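Polycyclic ketone monooxygenase (Myceliophthora thermophila, PDB 5MQ6) uses FAD and NADPH to insert a single oxygen atom next to the carbonyl of ketones, notably polycyclic ones, giving esters or lactones. Local coordinates at residues Arg217-Ile225 against Pro525-Ser533. Numbering follows the deposited sequence.
With FAD (flavin-adenine dinucleotide), chain B.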
loop_
_atom_site.group_PDB
_atom_site.type_symbol
_atom_site.label_atom_id
_atom_site.label_comp_id
_atom_site.label_asym_id
_atom_site.label_seq_id
_atom_site.Cartn_x
_atom_site.Cartn_y
_atom_site.Cartn_z
ATOM N N ARG A 217 -9.257 16.293 -19.880
ATOM C CA ARG A 217 -10.044 15.329 -20.710
ATOM C C ARG A 217 -10.098 13.976 -20.028
ATOM O O ARG A 217 -11.086 13.329 -20.058
ATOM C CB ARG A 217 -9.351 15.167 -22.093
ATOM C CG ARG A 217 -9.368 16.481 -22.877
ATOM C CD ARG A 217 -8.677 16.184 -24.199
ATOM N NE ARG A 217 -8.638 17.291 -25.063
ATOM C CZ ARG A 217 -8.042 17.331 -26.235
ATOM N NH1 ARG A 217 -7.479 16.258 -26.749
ATOM N NH2 ARG A 217 -8.112 18.459 -26.922
ATOM N N TYR A 218 -8.994 13.569 -19.415
ATOM C CA TYR A 218 -8.861 12.338 -18.710
ATOM C C TYR A 218 -8.343 12.552 -17.293
ATOM O O TYR A 218 -7.404 13.420 -17.084
ATOM C CB TYR A 218 -7.804 11.525 -19.429
ATOM C CG TYR A 218 -8.153 10.897 -20.738
ATOM C CD1 TYR A 218 -8.790 9.644 -20.817
ATOM C CD2 TYR A 218 -7.782 11.502 -21.949
ATOM C CE1 TYR A 218 -9.019 9.003 -22.034
ATOM C CE2 TYR A 218 -8.036 10.870 -23.145
ATOM C CZ TYR A 218 -8.622 9.649 -23.194
ATOM O OH TYR A 218 -8.833 9.133 -24.471
ATOM N N VAL A 219 -8.857 11.748 -16.369
ATOM C CA VAL A 219 -8.295 11.727 -15.016
ATOM C C VAL A 219 -7.808 10.328 -14.721
ATOM O O VAL A 219 -8.520 9.409 -14.831
ATOM C CB VAL A 219 -9.304 12.169 -13.950
ATOM C CG1 VAL A 219 -8.788 11.948 -12.501
ATOM C CG2 VAL A 219 -9.726 13.611 -14.177
ATOM N N LEU A 220 -6.556 10.203 -14.345
ATOM C CA LEU A 220 -5.924 8.923 -14.005
ATOM C C LEU A 220 -5.588 8.930 -12.477
ATOM O O LEU A 220 -4.739 9.705 -12.028
ATOM C CB LEU A 220 -4.655 8.867 -14.804
ATOM C CG LEU A 220 -4.686 8.584 -16.292
ATOM C CD1 LEU A 220 -5.949 8.498 -17.002
ATOM C CD2 LEU A 220 -3.462 8.946 -17.041
ATOM N N LEU A 221 -6.199 8.066 -11.699
ATOM C CA LEU A 221 -5.904 8.043 -10.264
ATOM C C LEU A 221 -4.768 7.064 -9.973
ATOM O O LEU A 221 -4.854 5.885 -10.301
ATOM C CB LEU A 221 -7.110 7.646 -9.473
ATOM C CG LEU A 221 -8.352 8.463 -9.694
ATOM C CD1 LEU A 221 -9.407 7.844 -8.816
ATOM C CD2 LEU A 221 -8.311 9.961 -9.485
ATOM N N ALA A 222 -3.696 7.558 -9.364
ATOM C CA ALA A 222 -2.650 6.696 -8.770
ATOM C C ALA A 222 -2.493 7.176 -7.304
ATOM O O ALA A 222 -1.445 7.606 -6.824
ATOM C CB ALA A 222 -1.361 6.840 -9.572
ATOM N N SER A 223 -3.593 7.075 -6.594
ATOM C CA SER A 223 -3.789 7.752 -5.290
ATOM C C SER A 223 -3.259 6.895 -4.180
ATOM O O SER A 223 -3.330 7.321 -2.992
ATOM C CB SER A 223 -5.276 7.990 -5.061
ATOM O OG SER A 223 -5.989 6.760 -4.930
ATOM N N GLY A 224 -2.835 5.653 -4.512
ATOM C CA GLY A 224 -2.178 4.778 -3.509
ATOM C C GLY A 224 -3.155 4.053 -2.579
ATOM O O GLY A 224 -4.381 4.081 -2.763
ATOM N N ILE A 225 -2.567 3.362 -1.600
ATOM C CA ILE A 225 -3.320 2.495 -0.704
ATOM C C ILE A 225 -3.007 2.714 0.791
ATOM O O ILE A 225 -3.845 2.399 1.631
ATOM C CB ILE A 225 -3.081 0.992 -1.014
ATOM C CG1 ILE A 225 -1.550 0.635 -1.121
ATOM C CG2 ILE A 225 -3.754 0.579 -2.298
ATOM C CD1 ILE A 225 -1.220 -0.891 -1.280
ATOM N N PRO A 525 -16.796 8.289 -17.742
ATOM C CA PRO A 525 -15.975 8.276 -18.957
ATOM C C PRO A 525 -14.671 8.981 -18.732
ATOM O O PRO A 525 -14.625 9.933 -17.967
ATOM C CB PRO A 525 -16.848 9.030 -20.000
ATOM C CG PRO A 525 -17.685 9.936 -19.175
ATOM C CD PRO A 525 -17.888 9.279 -17.863
ATOM N N ASN A 526 -13.610 8.501 -19.398
ATOM C CA ASN A 526 -12.313 9.108 -19.303
ATOM C C ASN A 526 -11.730 9.151 -17.925
ATOM O O ASN A 526 -10.818 9.906 -17.684
ATOM C CB ASN A 526 -12.257 10.470 -20.019
ATOM C CG ASN A 526 -12.288 10.320 -21.522
ATOM O OD1 ASN A 526 -12.551 9.223 -22.036
ATOM N ND2 ASN A 526 -12.014 11.431 -22.253
ATOM N N LEU A 527 -12.154 8.268 -17.045
ATOM C CA LEU A 527 -11.548 8.152 -15.690
ATOM C C LEU A 527 -11.023 6.772 -15.608
ATOM O O LEU A 527 -11.722 5.812 -15.945
ATOM C CB LEU A 527 -12.626 8.275 -14.618
ATOM C CG LEU A 527 -12.202 8.013 -13.165
ATOM C CD1 LEU A 527 -11.172 9.040 -12.652
ATOM C CD2 LEU A 527 -13.421 7.929 -12.248
ATOM N N PHE A 528 -9.793 6.662 -15.124
ATOM C CA PHE A 528 -9.170 5.398 -14.850
ATOM C C PHE A 528 -8.462 5.390 -13.526
ATOM O O PHE A 528 -8.058 6.433 -13.069
ATOM C CB PHE A 528 -8.165 5.042 -16.000
ATOM C CG PHE A 528 -8.835 4.835 -17.334
ATOM C CD1 PHE A 528 -9.328 3.553 -17.718
ATOM C CD2 PHE A 528 -8.938 5.864 -18.220
ATOM C CE1 PHE A 528 -9.903 3.397 -18.964
ATOM C CE2 PHE A 528 -9.569 5.702 -19.470
ATOM C CZ PHE A 528 -9.983 4.477 -19.850
ATOM N N PHE A 529 -8.274 4.211 -12.950
ATOM C CA PHE A 529 -7.673 4.096 -11.646
ATOM C C PHE A 529 -6.875 2.847 -11.588
ATOM O O PHE A 529 -7.217 1.873 -12.220
ATOM C CB PHE A 529 -8.709 4.214 -10.503
ATOM C CG PHE A 529 -10.083 3.601 -10.812
ATOM C CD1 PHE A 529 -10.335 2.264 -10.559
ATOM C CD2 PHE A 529 -11.156 4.360 -11.333
ATOM C CE1 PHE A 529 -11.594 1.682 -10.809
ATOM C CE2 PHE A 529 -12.399 3.744 -11.612
ATOM C CZ PHE A 529 -12.613 2.413 -11.369
ATOM N N THR A 530 -5.814 2.875 -10.781
ATOM C CA THR A 530 -4.929 1.718 -10.673
ATOM C C THR A 530 -5.755 0.601 -10.083
ATOM O O THR A 530 -6.570 0.826 -9.260
ATOM C CB THR A 530 -3.659 2.007 -9.867
ATOM O OG1 THR A 530 -3.976 2.690 -8.665
ATOM C CG2 THR A 530 -2.807 3.010 -10.538
ATOM N N PRO A 531 -5.612 -0.590 -10.583
ATOM C CA PRO A 531 -6.585 -1.586 -10.161
ATOM C C PRO A 531 -6.396 -2.069 -8.708
ATOM O O PRO A 531 -5.332 -2.540 -8.381
ATOM C CB PRO A 531 -6.358 -2.723 -11.165
ATOM C CG PRO A 531 -4.925 -2.571 -11.623
ATOM C CD PRO A 531 -4.570 -1.137 -11.474
ATOM N N LEU A 532 -7.457 -2.032 -7.909
ATOM C CA LEU A 532 -7.460 -2.637 -6.623
ATOM C C LEU A 532 -8.643 -3.659 -6.601
ATOM O O LEU A 532 -8.466 -4.718 -6.924
ATOM C CB LEU A 532 -7.523 -1.528 -5.507
ATOM C CG LEU A 532 -7.357 -2.178 -4.101
ATOM C CD1 LEU A 532 -5.875 -2.518 -3.963
ATOM C CD2 LEU A 532 -7.862 -1.378 -2.871
ATOM N N SER A 533 -9.879 -3.308 -6.310
ATOM C CA SER A 533 -10.988 -4.217 -6.452
ATOM C C SER A 533 -11.050 -4.841 -7.884
ATOM O O SER A 533 -10.741 -4.190 -8.861
ATOM C CB SER A 533 -12.316 -3.496 -6.247
ATOM O OG SER A 533 -12.464 -2.925 -5.000
HETATM P PA FAD B . 1.688 6.423 -3.173
HETATM O O1A FAD B . 0.889 6.274 -1.922
HETATM O O2A FAD B . 3.183 6.155 -3.184
HETATM O O5B FAD B . 1.473 7.917 -3.721
HETATM C C5B FAD B . 0.192 8.445 -3.809
HETATM C C4B FAD B . 0.259 9.919 -3.465
HETATM O O4B FAD B . -1.032 10.474 -3.782
HETATM C C3B FAD B . 0.535 10.255 -2.003
HETATM O O3B FAD B . 1.481 11.290 -1.920
HETATM C C2B FAD B . -0.796 10.723 -1.484
HETATM O O2B FAD B . -0.674 11.649 -0.432
HETATM C C1B FAD B . -1.400 11.330 -2.732
HETATM N N9A FAD B . -2.834 11.461 -2.658
HETATM C C8A FAD B . -3.728 10.478 -2.350
HETATM N N7A FAD B . -4.944 11.014 -2.348
HETATM C C5A FAD B . -4.877 12.327 -2.626
HETATM C C6A FAD B . -5.864 13.409 -2.794
HETATM N N6A FAD B . -7.165 13.292 -2.631
HETATM N N1A FAD B . -5.336 14.550 -3.157
HETATM C C2A FAD B . -4.006 14.750 -3.313
HETATM N N3A FAD B . -3.045 13.865 -3.183
HETATM C C4A FAD B . -3.468 12.618 -2.808
HETATM N N1 FAD B . 5.122 -1.843 -1.352
HETATM C C2 FAD B . 5.925 -2.772 -1.968
HETATM O O2 FAD B . 5.527 -3.387 -2.950
HETATM N N3 FAD B . 7.158 -3.021 -1.506
HETATM C C4 FAD B . 7.618 -2.365 -0.429
HETATM O O4 FAD B . 8.754 -2.631 -0.060
HETATM C C4X FAD B . 6.840 -1.353 0.305
HETATM N N5 FAD B . 7.265 -0.677 1.425
HETATM C C5X FAD B . 6.428 0.227 1.990
HETATM C C6 FAD B . 6.844 0.964 3.202
HETATM C C7 FAD B . 5.861 1.922 3.744
HETATM C C7M FAD B . 6.182 2.736 4.976
HETATM C C8 FAD B . 4.513 2.129 3.137
HETATM C C8M FAD B . 3.489 3.122 3.684
HETATM C C9 FAD B . 4.156 1.413 2.012
HETATM C C9A FAD B . 5.055 0.479 1.424
HETATM N N10 FAD B . 4.624 -0.237 0.295
HETATM C C10 FAD B . 5.519 -1.138 -0.290
HETATM C "C1'" FAD B . 3.319 0.009 -0.360
HETATM C "C2'" FAD B . 3.514 1.324 -1.225
HETATM O "O2'" FAD B . 2.469 2.252 -0.902
HETATM C "C3'" FAD B . 3.596 1.082 -2.772
HETATM O "O3'" FAD B . 4.697 0.215 -3.052
HETATM C "C4'" FAD B . 3.881 2.310 -3.670
HETATM O "O4'" FAD B . 4.908 3.261 -3.141
HETATM C "C5'" FAD B . 2.564 3.046 -3.986
HETATM O "O5'" FAD B . 2.823 3.914 -5.133
HETATM P P FAD B . 1.540 4.818 -5.535
HETATM O O1P FAD B . 2.142 5.983 -6.404
HETATM O O2P FAD B . 0.473 3.841 -6.048
HETATM O O3P FAD B . 0.921 5.370 -4.113
HETATM O O HOH W 1 -5.588 4.614 -7.582
#
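Asn526 lays its side-chain amide flat over one face of the Tyr218 ring, the two planes 13° apart and ND2 3.8 Å above the ring plane, over its centre. Three bonds keep that amide from turning: ND2 donates to Arg217 O at 3.0 Å, the oxygen near the amide plane but the donor above the carbonyl plane, and to Ala567 O, while OD1 accepts from Val569 N. With CG anti to its carbonyl carbon (chi1 -74°), Tyr218 brings CE1 edge-on to CE2 of Phe528 at 4.2 Å, and its OH goes on to Glu560. Replacing Tyr218 by an alanine would probably uncover the Asn526 amide face, open a gap beside the Phe528 edge and leave Glu560 without its hydroxyl partner. Leu220 runs alongside Phe528 on the same face of the sheet, its CD1 4.2 Å from CD2 of the ring; Phe528 itself packs on Ile552 and Ile556 of helix 541-562. Through to the other face, CD1 of Leu527 packs on CG1 of Val219 at 3.8 Å and also reaches CG of Leu221, whose CB meets CB of Phe529. Between these layers the backbones pair in parallel: Asn526 O takes Val219 N, Val219 O takes Phe528 N, and Phe528 O takes Leu221 N at 2.8 Å, nearly straight at 170°. Thr530 N closes the ladder on Leu221 O; a water bonded to Thr530 OG1 at 2.7 Å adds weak bonds to Leu221 O and Ser223 N. Past this point the chains part, Ile225 CG2 still touching Leu532 CD1, and Gly224 CA lies 3.2 Å from FAD O3P. Strand 527-529 thus adds a parallel strand beside 218-221, which pairs on with 78-84, in the mixed sheet of a Rossmann-type FAD-binding domain.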